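Long-range contacts in alpha-glucosidase (Bacteroides thetaiotaomicron, PDB 5XFM), which probably hydrolyses beta-L-arabinopyranosides and alpha-galactosides as a bifunctional, calcium-binding glycoside hydrolase of family 97: residues T59-F64 with A135-K140; F294-W299 with G325-L330; Y317-S322 with R352-E357. The protein carries 1 engineered substitution. All blocks are in the same frame, centred on the assembly; numbering follows the deposited sequence.

Contact 1 of 3, residues T59-F64 with A135-K140; sequences TNIGDF and ASVTVK
Thr59 and Val139 form an antiparallel non-hydrogen-bonded pair, with 4.5 Å between Thr59 CA and Val139 CA, where the end of strand 47-59 runs beside strand 136-147. Both strands belong to an antiparallel sheet of the N-terminal region, a region related to galactose mutarotase-like domains. A type I turn from Thr59 to Gly62 then reverses the chain into strand 62-64, so a hairpin turn supplies much of this contact.

Asn60 grips Thr138 twice. Asn60 N donates to Thr138 O at 3.1 Å, and Thr138 N returns a bond to Asn60 OD1 at 2.9 Å. The side-chain oxygen thus takes the part that the Asn60 backbone O would play in a regular hydrogen-bonded pair. This return bond is straight at the hydrogen (172°), yet the donor stands above the carbonyl plane, 55° out of it. With CG lodged between the backbone N and the carbonyl carbon (chi1 73°), the amide lies across the Thr138 side chain at about a right angle, Asn60 ND2 being 3.5 Å from Thr138 CB. Lys140 lays its CE 3.8 Å from Asn60 CA, and the bend at chi4 turns NZ toward Asn60 CB.

The apolar part centres on Val137, which also packs on Phe252 of strand 251-253. Ile61 CG2 approaches Val137 CG2 at 4.3 Å. Thr59 CG2 lies 3.4 Å from Val137 CG2, tighter than usual van der Waals contact. The buried Thr59 OG1, with no polar partner in the model, lies 3.9 Å from Val139 CG2.

Contact 2 of 3, residues F294-W299 with G325-L330; sequences FGRGTW and GYEYAL
Arg296 lies over Tyr326 and ends beside Glu327. Its CB sits over the centre of the Tyr326 ring, 3.4 Å from the Tyr326 centroid, a CH-pi contact. CG moves on toward the far end of the ring, 3.9 Å from Tyr326 CE1, and CD passes beside Glu327 OE1. Bends at chi2 (83°) and chi3 fold the chain back until Tyr326 CD1 lies over one face of the guanidinium, the two planes 47° apart. NE gives a nearly straight bond (166°) to the syn lone pair of Glu327 OE1, with 3.0 Å between Arg296 NE and Glu327 OE1; the carboxylate is nearly coplanar with the guanidinium. That oxygen also accepts a hydrogen bond from Arg296 N, which meets it nearly along the C-O axis. NH2 makes a weak bond to Gly325 O, and NH1 another weak one to Val550 O.

Cut back to alanine, the residue would probably leave the Glu327 carboxylate without its salt-bridge mate and bare the part of the Tyr326 ring now met by CG and the guanidinium.

Beyond this pair, strands 295-299 and 328-331 run as parallel neighbours in the barrel sheet of a TIM-barrel domain, joined in a beta-alpha-beta crossover through helix 311-324. The ladder is read from Tyr328 N to Arg296 O at 2.8 Å, Thr298 N to Tyr328 O at 3.0 Å, and Leu330 N to Thr298 O at 2.9 Å. At its end Leu330 CD2 rests over the five-membered ring of Trp299, 3.5 Å from that Trp299 centroid. Trp299 NE1 bonds to Asp332, and the Trp299 side chain lies about 8 Å from the bound calcium ion.

Contact 3 of 3, residues Y317-S322 with R352-E357; sequences YIDFAS and RDKGVE
Val356 packs its CG2 against one side of helix 311-324. That methyl is 3.9 Å from Ala321 CB, and it also touches the helix backbone, with Val356 CG2 at 3.7 Å from Ile318 O. The Ile318 side chain comes in beside it, Ile318 CG2 being 4.4 Å from Val356 CB. Ala351 of helix 341-353 also packs on both Ile318 and Val356, so the apolar group spans two helices that flank the TIM barrel.

Hydrogen bonding across the contact rests on Ser322. Its OG, turned anti to the backbone N (chi1 -170°), donates to Lys354 O at 3.0 Å, in the carbonyl plane and on a lone pair. The acceptor lies just past the C-terminal end of helix 341-353, in the Schellman motif that closes it: Gly355 has positive phi, Gly355 N bonds to Arg352 O, and Val356 N to Ala351 O.

Charge plays a looser part. Lys354 NZ and Asp353 OD2, neighbours in sequence, form a salt bridge at 3.3 Å whose hydrogen bond is weak, and Lys354 has a cation-pi contact with Tyr350. Across the contact, Asp319 OD1 and Lys354 NZ stay 5.1 Å apart; the Asp319 oxygen is hydrogen-bonded by Tyr350 OH instead.

The contact is thus mostly apolar, made through Val356 CG2, with a single hydrogen bond across it in which the Ser322 hydroxyl takes up Lys354 O, a carbonyl just past the helix end.

Contacts 2 and 3 share the glycoside hydrolase 97 region, their centres about 8 Å apart, whereas contact 1 lies in the N-terminal region on the opposite side of the chain's centre, about 47 Å from contact 2 between centres. Contact 2 is buried, and contacts 1 and 3 only partly so. Helix 311-324 links the barrel pair: Thr298 OG1 probably bonds to Tyr317 O, and Tyr326 N to Ala321 O. Contact 2 is a parallel strand ladder flanked by aromatic and charged side chains, contact 3 the packing of helix 311-324 on the turn after helix 341-353, mostly apolar with one hydroxyl bond, and contact 1 a hairpin turn with an asparagine amide completing the pairing.

Contact 1 of 3, residues T59-F64 with A135-K140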
loop_
_atom_site.group_PDB
_atom_site.type_symbol
_atom_site.label_atom_id
_atom_site.label_comp_id
_atom_site.label_asym_id
_atom_site.label_seq_id
_atom_site.Cartn_x
_atom_site.Cartn_y
_atom_site.Cartn_z
ATOM N N THR A 59 -6.595 -5.385 -28.770
ATOM C CA THR A 59 -7.774 -6.101 -28.310
ATOM C C THR A 59 -8.271 -7.156 -29.320
ATOM O O THR A 59 -8.151 -6.966 -30.533
ATOM C CB THR A 59 -8.881 -5.050 -28.015
ATOM O OG1 THR A 59 -8.709 -4.499 -26.701
ATOM C CG2 THR A 59 -10.240 -5.619 -28.158
ATOM N N ASN A 60 -8.878 -8.238 -28.828
ATOM C CA ASN A 60 -9.353 -9.308 -29.705
ATOM C C ASN A 60 -10.648 -8.988 -30.454
ATOM O O ASN A 60 -11.180 -9.836 -31.162
ATOM C CB ASN A 60 -9.550 -10.602 -28.904
ATOM C CG ASN A 60 -10.781 -10.562 -28.000
ATOM O OD1 ASN A 60 -11.295 -9.496 -27.666
ATOM N ND2 ASN A 60 -11.256 -11.736 -27.601
ATOM N N ILE A 61 -11.156 -7.772 -30.300
ATOM C CA ILE A 61 -12.239 -7.308 -31.161
ATOM C C ILE A 61 -11.765 -6.132 -32.012
ATOM O O ILE A 61 -12.527 -5.608 -32.825
ATOM C CB ILE A 61 -13.499 -6.888 -30.363
ATOM C CG1 ILE A 61 -13.274 -5.558 -29.646
ATOM C CG2 ILE A 61 -13.938 -7.990 -29.408
ATOM C CD1 ILE A 61 -14.549 -4.836 -29.268
ATOM N N GLY A 62 -10.515 -5.711 -31.820
ATOM C CA GLY A 62 -9.992 -4.585 -32.577
ATOM C C GLY A 62 -8.736 -3.957 -32.007
ATOM O O GLY A 62 -8.378 -4.164 -30.847
ATOM N N ASP A 63 -8.029 -3.203 -32.836
ATOM C CA ASP A 63 -6.828 -2.553 -32.345
ATOM C C ASP A 63 -7.008 -1.046 -32.210
ATOM O O ASP A 63 -7.504 -0.375 -33.113
ATOM C CB ASP A 63 -5.630 -2.885 -33.232
ATOM C CG ASP A 63 -5.185 -4.330 -33.075
ATOM O OD1 ASP A 63 -5.890 -5.101 -32.382
ATOM O OD2 ASP A 63 -4.107 -4.681 -33.601
ATOM N N PHE A 64 -6.610 -0.538 -31.051
ATOM C CA PHE A 64 -6.724 0.865 -30.695
ATOM C C PHE A 64 -5.334 1.375 -30.300
ATOM O O PHE A 64 -5.135 1.974 -29.244
ATOM C CB PHE A 64 -7.713 1.016 -29.548
ATOM C CG PHE A 64 -9.064 0.425 -29.844
ATOM C CD1 PHE A 64 -9.967 1.079 -30.661
ATOM C CD2 PHE A 64 -9.412 -0.811 -29.323
ATOM C CE1 PHE A 64 -11.197 0.516 -30.940
ATOM C CE2 PHE A 64 -10.641 -1.378 -29.594
ATOM C CZ PHE A 64 -11.534 -0.721 -30.400
ATOM N N ALA A 135 -20.039 -9.361 -27.144
ATOM C CA ALA A 135 -20.515 -9.102 -25.787
ATOM C C ALA A 135 -19.384 -9.259 -24.771
ATOM O O ALA A 135 -19.564 -9.023 -23.579
ATOM C CB ALA A 135 -21.675 -10.029 -25.443
ATOM N N SER A 136 -18.202 -9.628 -25.249
ATOM C CA SER A 136 -17.066 -9.776 -24.354
ATOM C C SER A 136 -15.762 -9.519 -25.076
ATOM O O SER A 136 -15.683 -9.602 -26.299
ATOM C CB SER A 136 -17.052 -11.170 -23.719
ATOM O OG SER A 136 -17.005 -12.193 -24.702
ATOM N N VAL A 137 -14.722 -9.248 -24.301
ATOM C CA VAL A 137 -13.458 -8.842 -24.875
ATOM C C VAL A 137 -12.287 -9.421 -24.092
ATOM O O VAL A 137 -12.368 -9.638 -22.880
ATOM C CB VAL A 137 -13.349 -7.294 -24.918
ATOM C CG1 VAL A 137 -13.363 -6.711 -23.518
ATOM C CG2 VAL A 137 -12.107 -6.862 -25.633
ATOM N N THR A 138 -11.209 -9.701 -24.814
ATOM C CA THR A 138 -9.921 -10.001 -24.217
ATOM C C THR A 138 -8.939 -8.918 -24.636
ATOM O O THR A 138 -8.667 -8.751 -25.821
ATOM C CB THR A 138 -9.390 -11.372 -24.666
ATOM O OG1 THR A 138 -10.327 -12.397 -24.312
ATOM C CG2 THR A 138 -8.047 -11.668 -24.016
ATOM N N VAL A 139 -8.405 -8.178 -23.671
ATOM C CA VAL A 139 -7.403 -7.163 -23.982
ATOM C C VAL A 139 -6.030 -7.813 -24.058
ATOM O O VAL A 139 -5.464 -8.212 -23.038
ATOM C CB VAL A 139 -7.378 -6.022 -22.943
ATOM C CG1 VAL A 139 -6.268 -5.032 -23.269
ATOM C CG2 VAL A 139 -8.725 -5.320 -22.893
ATOM N N LYS A 140 -5.506 -7.931 -25.274
ATOM C CA LYS A 140 -4.233 -8.598 -25.502
ATOM C C LYS A 140 -3.085 -7.801 -24.897
ATOM O O LYS A 140 -2.126 -8.380 -24.382
ATOM C CB LYS A 140 -3.974 -8.799 -27.000
ATOM C CG LYS A 140 -4.989 -9.664 -27.734
ATOM C CD LYS A 140 -4.595 -9.848 -29.196
ATOM C CE LYS A 140 -5.713 -10.505 -30.000
ATOM N NZ LYS A 140 -5.991 -11.906 -29.569
#

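Contact 2 of 3, residues F294-W299 with G325-L330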
loop_
_atom_site.group_PDB
_atom_site.type_symbol
_atom_site.label_atom_id
_atom_site.label_comp_id
_atom_site.label_asym_id
_atom_site.label_seq_id
_atom_site.Cartn_x
_atom_site.Cartn_y
_atom_site.Cartn_z
ATOM N N PHE A 294 -11.266 -2.369 14.602
ATOM C CA PHE A 294 -9.843 -2.366 14.300
ATOM C C PHE A 294 -9.028 -2.172 15.573
ATOM O O PHE A 294 -9.584 -1.918 16.643
ATOM C CB PHE A 294 -9.517 -1.273 13.278
ATOM C CG PHE A 294 -10.514 -1.184 12.159
ATOM C CD1 PHE A 294 -10.799 -2.293 11.375
ATOM C CD2 PHE A 294 -11.159 0.009 11.884
ATOM C CE1 PHE A 294 -11.721 -2.213 10.348
ATOM C CE2 PHE A 294 -12.074 0.097 10.850
ATOM C CZ PHE A 294 -12.354 -1.017 10.082
ATOM N N GLY A 295 -7.710 -2.298 15.458
ATOM C CA GLY A 295 -6.845 -2.089 16.602
ATOM C C GLY A 295 -5.486 -2.754 16.553
ATOM O O GLY A 295 -4.819 -2.780 15.518
ATOM N N ARG A 296 -5.111 -3.357 17.674
ATOM C CA ARG A 296 -3.741 -3.782 17.916
ATOM C C ARG A 296 -3.694 -5.262 18.229
ATOM O O ARG A 296 -4.590 -5.800 18.884
ATOM C CB ARG A 296 -3.124 -3.002 19.080
ATOM C CG ARG A 296 -2.836 -1.539 18.821
ATOM C CD ARG A 296 -4.075 -0.687 19.024
ATOM N NE ARG A 296 -4.707 -0.939 20.314
ATOM C CZ ARG A 296 -4.383 -0.322 21.445
ATOM N NH1 ARG A 296 -3.419 0.590 21.457
ATOM N NH2 ARG A 296 -5.023 -0.620 22.567
ATOM N N GLY A 297 -2.656 -5.927 17.738
ATOM C CA GLY A 297 -2.480 -7.339 17.995
ATOM C C GLY A 297 -1.106 -7.670 18.536
ATOM O O GLY A 297 -0.140 -6.940 18.311
ATOM N N THR A 298 -1.030 -8.751 19.303
ATOM C CA THR A 298 0.255 -9.336 19.647
ATOM C C THR A 298 0.525 -10.492 18.692
ATOM O O THR A 298 -0.402 -11.108 18.161
ATOM C CB THR A 298 0.310 -9.812 21.106
ATOM O OG1 THR A 298 -0.767 -10.722 21.351
ATOM C CG2 THR A 298 0.189 -8.626 22.048
ATOM N N TRP A 299 1.796 -10.805 18.494
ATOM C CA TRP A 299 2.188 -11.639 17.376
ATOM C C TRP A 299 3.457 -12.392 17.735
ATOM O O TRP A 299 4.547 -11.818 17.709
ATOM C CB TRP A 299 2.393 -10.764 16.133
ATOM C CG TRP A 299 2.741 -11.495 14.875
ATOM C CD1 TRP A 299 2.413 -12.781 14.548
ATOM C CD2 TRP A 299 3.460 -10.966 13.754
ATOM N NE1 TRP A 299 2.896 -13.088 13.296
ATOM C CE2 TRP A 299 3.544 -11.991 12.788
ATOM C CE3 TRP A 299 4.049 -9.726 13.478
ATOM C CZ2 TRP A 299 4.187 -11.813 11.560
ATOM C CZ3 TRP A 299 4.698 -9.554 12.263
ATOM C CH2 TRP A 299 4.756 -10.590 11.317
ATOM N N GLY A 325 -3.712 -4.418 26.808
ATOM C CA GLY A 325 -5.028 -3.893 26.493
ATOM C C GLY A 325 -5.260 -3.964 24.997
ATOM O O GLY A 325 -6.068 -3.213 24.442
ATOM N N TYR A 326 -4.533 -4.860 24.337
ATOM C CA TYR A 326 -4.654 -5.013 22.891
ATOM C C TYR A 326 -5.883 -5.837 22.535
ATOM O O TYR A 326 -6.267 -6.752 23.271
ATOM C CB TYR A 326 -3.392 -5.648 22.298
ATOM C CG TYR A 326 -2.272 -4.656 22.057
ATOM C CD1 TYR A 326 -2.351 -3.357 22.550
ATOM C CD2 TYR A 326 -1.152 -5.008 21.315
ATOM C CE1 TYR A 326 -1.337 -2.447 22.328
ATOM C CE2 TYR A 326 -0.134 -4.102 21.086
ATOM C CZ TYR A 326 -0.232 -2.824 21.594
ATOM O OH TYR A 326 0.776 -1.920 21.371
ATOM N N GLU A 327 -6.497 -5.491 21.406
ATOM C CA GLU A 327 -7.729 -6.132 20.955
ATOM C C GLU A 327 -7.526 -7.533 20.404
ATOM O O GLU A 327 -8.421 -8.371 20.497
ATOM C CB GLU A 327 -8.433 -5.274 19.900
ATOM C CG GLU A 327 -8.999 -3.965 20.421
ATOM C CD GLU A 327 -7.932 -2.941 20.754
ATOM O OE1 GLU A 327 -6.953 -2.830 19.986
ATOM O OE2 GLU A 327 -8.075 -2.247 21.783
ATOM N N TYR A 328 -6.376 -7.779 19.791
ATOM C CA TYR A 328 -6.189 -9.024 19.054
ATOM C C TYR A 328 -4.901 -9.760 19.390
ATOM O O TYR A 328 -3.966 -9.196 19.965
ATOM C CB TYR A 328 -6.261 -8.752 17.547
ATOM C CG TYR A 328 -7.609 -8.199 17.120
ATOM C CD1 TYR A 328 -8.761 -8.974 17.215
ATOM C CD2 TYR A 328 -7.734 -6.893 16.667
ATOM C CE1 TYR A 328 -9.992 -8.470 16.847
ATOM C CE2 TYR A 328 -8.963 -6.380 16.297
ATOM C CZ TYR A 328 -10.086 -7.170 16.390
ATOM O OH TYR A 328 -11.308 -6.661 16.027
ATOM N N ALA A 329 -4.905 -11.050 19.071
ATOM C CA ALA A 329 -3.703 -11.859 19.017
ATOM C C ALA A 329 -3.688 -12.636 17.704
ATOM O O ALA A 329 -4.658 -13.319 17.364
ATOM C CB ALA A 329 -3.627 -12.813 20.207
ATOM N N LEU A 330 -2.590 -12.523 16.966
ATOM C CA LEU A 330 -2.419 -13.235 15.703
ATOM C C LEU A 330 -1.677 -14.551 15.907
ATOM O O LEU A 330 -0.552 -14.563 16.400
ATOM C CB LEU A 330 -1.660 -12.366 14.697
ATOM C CG LEU A 330 -1.107 -13.083 13.458
ATOM C CD1 LEU A 330 -2.216 -13.734 12.623
ATOM C CD2 LEU A 330 -0.279 -12.125 12.607
#

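Contact 3 of 3, residues Y317-S322 with R352-E357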
loop_
_atom_site.group_PDB
_atom_site.type_symbol
_atom_site.label_atom_id
_atom_site.label_comp_id
_atom_site.label_asym_id
_atom_site.label_seq_id
_atom_site.Cartn_x
_atom_site.Cartn_y
_atom_site.Cartn_z
ATOM N N TYR A 317 1.085 -15.058 24.711
ATOM C CA TYR A 317 0.859 -13.856 23.907
ATOM C C TYR A 317 -0.565 -13.316 24.025
ATOM O O TYR A 317 -0.800 -12.118 23.856
ATOM C CB TYR A 317 1.219 -14.127 22.445
ATOM C CG TYR A 317 2.640 -13.719 22.146
ATOM C CD1 TYR A 317 3.700 -14.506 22.571
ATOM C CD2 TYR A 317 2.926 -12.552 21.448
ATOM C CE1 TYR A 317 5.005 -14.149 22.317
ATOM C CE2 TYR A 317 4.237 -12.184 21.189
ATOM C CZ TYR A 317 5.271 -12.993 21.625
ATOM O OH TYR A 317 6.582 -12.659 21.381
ATOM N N ILE A 318 -1.511 -14.201 24.308
ATOM C CA ILE A 318 -2.871 -13.786 24.624
ATOM C C ILE A 318 -2.879 -12.981 25.926
ATOM O O ILE A 318 -3.507 -11.919 26.020
ATOM C CB ILE A 318 -3.804 -15.010 24.734
ATOM C CG1 ILE A 318 -4.118 -15.555 23.337
ATOM C CG2 ILE A 318 -5.083 -14.656 25.463
ATOM C CD1 ILE A 318 -4.779 -16.911 23.343
ATOM N N ASP A 319 -2.160 -13.492 26.922
ATOM C CA ASP A 319 -1.985 -12.804 28.198
ATOM C C ASP A 319 -1.313 -11.454 28.007
ATOM O O ASP A 319 -1.687 -10.470 28.641
ATOM C CB ASP A 319 -1.151 -13.655 29.167
ATOM C CG ASP A 319 -1.933 -14.813 29.759
ATOM O OD1 ASP A 319 -3.180 -14.807 29.683
ATOM O OD2 ASP A 319 -1.291 -15.737 30.304
ATOM N N PHE A 320 -0.306 -11.427 27.140
ATOM C CA PHE A 320 0.438 -10.208 26.843
ATOM C C PHE A 320 -0.485 -9.187 26.181
ATOM O O PHE A 320 -0.446 -8.004 26.505
ATOM C CB PHE A 320 1.651 -10.522 25.954
ATOM C CG PHE A 320 2.498 -9.323 25.630
ATOM C CD1 PHE A 320 2.882 -8.438 26.623
ATOM C CD2 PHE A 320 2.921 -9.085 24.334
ATOM C CE1 PHE A 320 3.666 -7.333 26.328
ATOM C CE2 PHE A 320 3.701 -7.976 24.034
ATOM C CZ PHE A 320 4.071 -7.100 25.034
ATOM N N ALA A 321 -1.319 -9.645 25.255
ATOM C CA ALA A 321 -2.313 -8.768 24.638
ATOM C C ALA A 321 -3.239 -8.195 25.702
ATOM O O ALA A 321 -3.520 -7.004 25.711
ATOM C CB ALA A 321 -3.112 -9.514 23.582
ATOM N N SER A 322 -3.698 -9.050 26.610
ATOM C CA SER A 322 -4.564 -8.601 27.694
ATOM C C SER A 322 -3.890 -7.530 28.554
ATOM O O SER A 322 -4.504 -6.519 28.897
ATOM C CB SER A 322 -4.979 -9.784 28.567
ATOM O OG SER A 322 -5.995 -9.403 29.470
ATOM N N ARG A 352 -11.037 -14.831 24.935
ATOM C CA ARG A 352 -12.252 -14.049 25.158
ATOM C C ARG A 352 -12.427 -13.699 26.636
ATOM O O ARG A 352 -12.855 -12.598 26.973
ATOM C CB ARG A 352 -13.489 -14.795 24.653
ATOM C CG ARG A 352 -14.795 -14.073 24.966
ATOM C CD ARG A 352 -15.942 -14.478 24.045
ATOM N NE ARG A 352 -15.588 -14.311 22.639
ATOM C CZ ARG A 352 -15.463 -15.308 21.771
ATOM N NH1 ARG A 352 -15.710 -16.554 22.150
ATOM N NH2 ARG A 352 -15.133 -15.057 20.512
ATOM N N ASP A 353 -12.087 -14.634 27.518
ATOM C CA ASP A 353 -12.179 -14.363 28.950
ATOM C C ASP A 353 -11.187 -13.267 29.369
ATOM O O ASP A 353 -11.359 -12.619 30.401
ATOM C CB ASP A 353 -11.948 -15.637 29.765
ATOM C CG ASP A 353 -12.022 -15.392 31.263
ATOM O OD1 ASP A 353 -13.067 -14.888 31.728
ATOM O OD2 ASP A 353 -11.038 -15.691 31.974
ATOM N N LYS A 354 -10.140 -13.077 28.572
ATOM C CA LYS A 354 -9.141 -12.048 28.853
ATOM C C LYS A 354 -9.394 -10.770 28.042
ATOM O O LYS A 354 -8.581 -9.843 28.059
ATOM C CB LYS A 354 -7.730 -12.578 28.563
ATOM C CG LYS A 354 -7.356 -13.858 29.305
ATOM C CD LYS A 354 -7.117 -13.606 30.784
ATOM C CE LYS A 354 -6.714 -14.880 31.499
ATOM N NZ LYS A 354 -7.799 -15.902 31.439
ATOM N N GLY A 355 -10.523 -10.720 27.339
ATOM C CA GLY A 355 -10.867 -9.562 26.526
ATOM C C GLY A 355 -10.029 -9.471 25.261
ATOM O O GLY A 355 -9.700 -8.382 24.797
ATOM N N VAL A 356 -9.706 -10.632 24.697
ATOM C CA VAL A 356 -8.845 -10.736 23.525
ATOM C C VAL A 356 -9.521 -11.608 22.468
ATOM O O VAL A 356 -10.128 -12.628 22.793
ATOM C CB VAL A 356 -7.463 -11.357 23.886
ATOM C CG1 VAL A 356 -6.660 -11.680 22.628
ATOM C CG2 VAL A 356 -6.674 -10.442 24.810
ATOM N N GLU A 357 -9.417 -11.207 21.205
ATOM C CA GLU A 357 -9.937 -12.005 20.102
ATOM C C GLU A 357 -8.809 -12.382 19.149
ATOM O O GLU A 357 -7.738 -11.776 19.184
ATOM C CB GLU A 357 -11.049 -11.232 19.390
ATOM C CG GLU A 357 -12.392 -11.357 20.102
ATOM C CD GLU A 357 -13.326 -10.214 19.797
ATOM O OE1 GLU A 357 -12.828 -9.080 19.641
ATOM O OE2 GLU A 357 -14.552 -10.442 19.716
#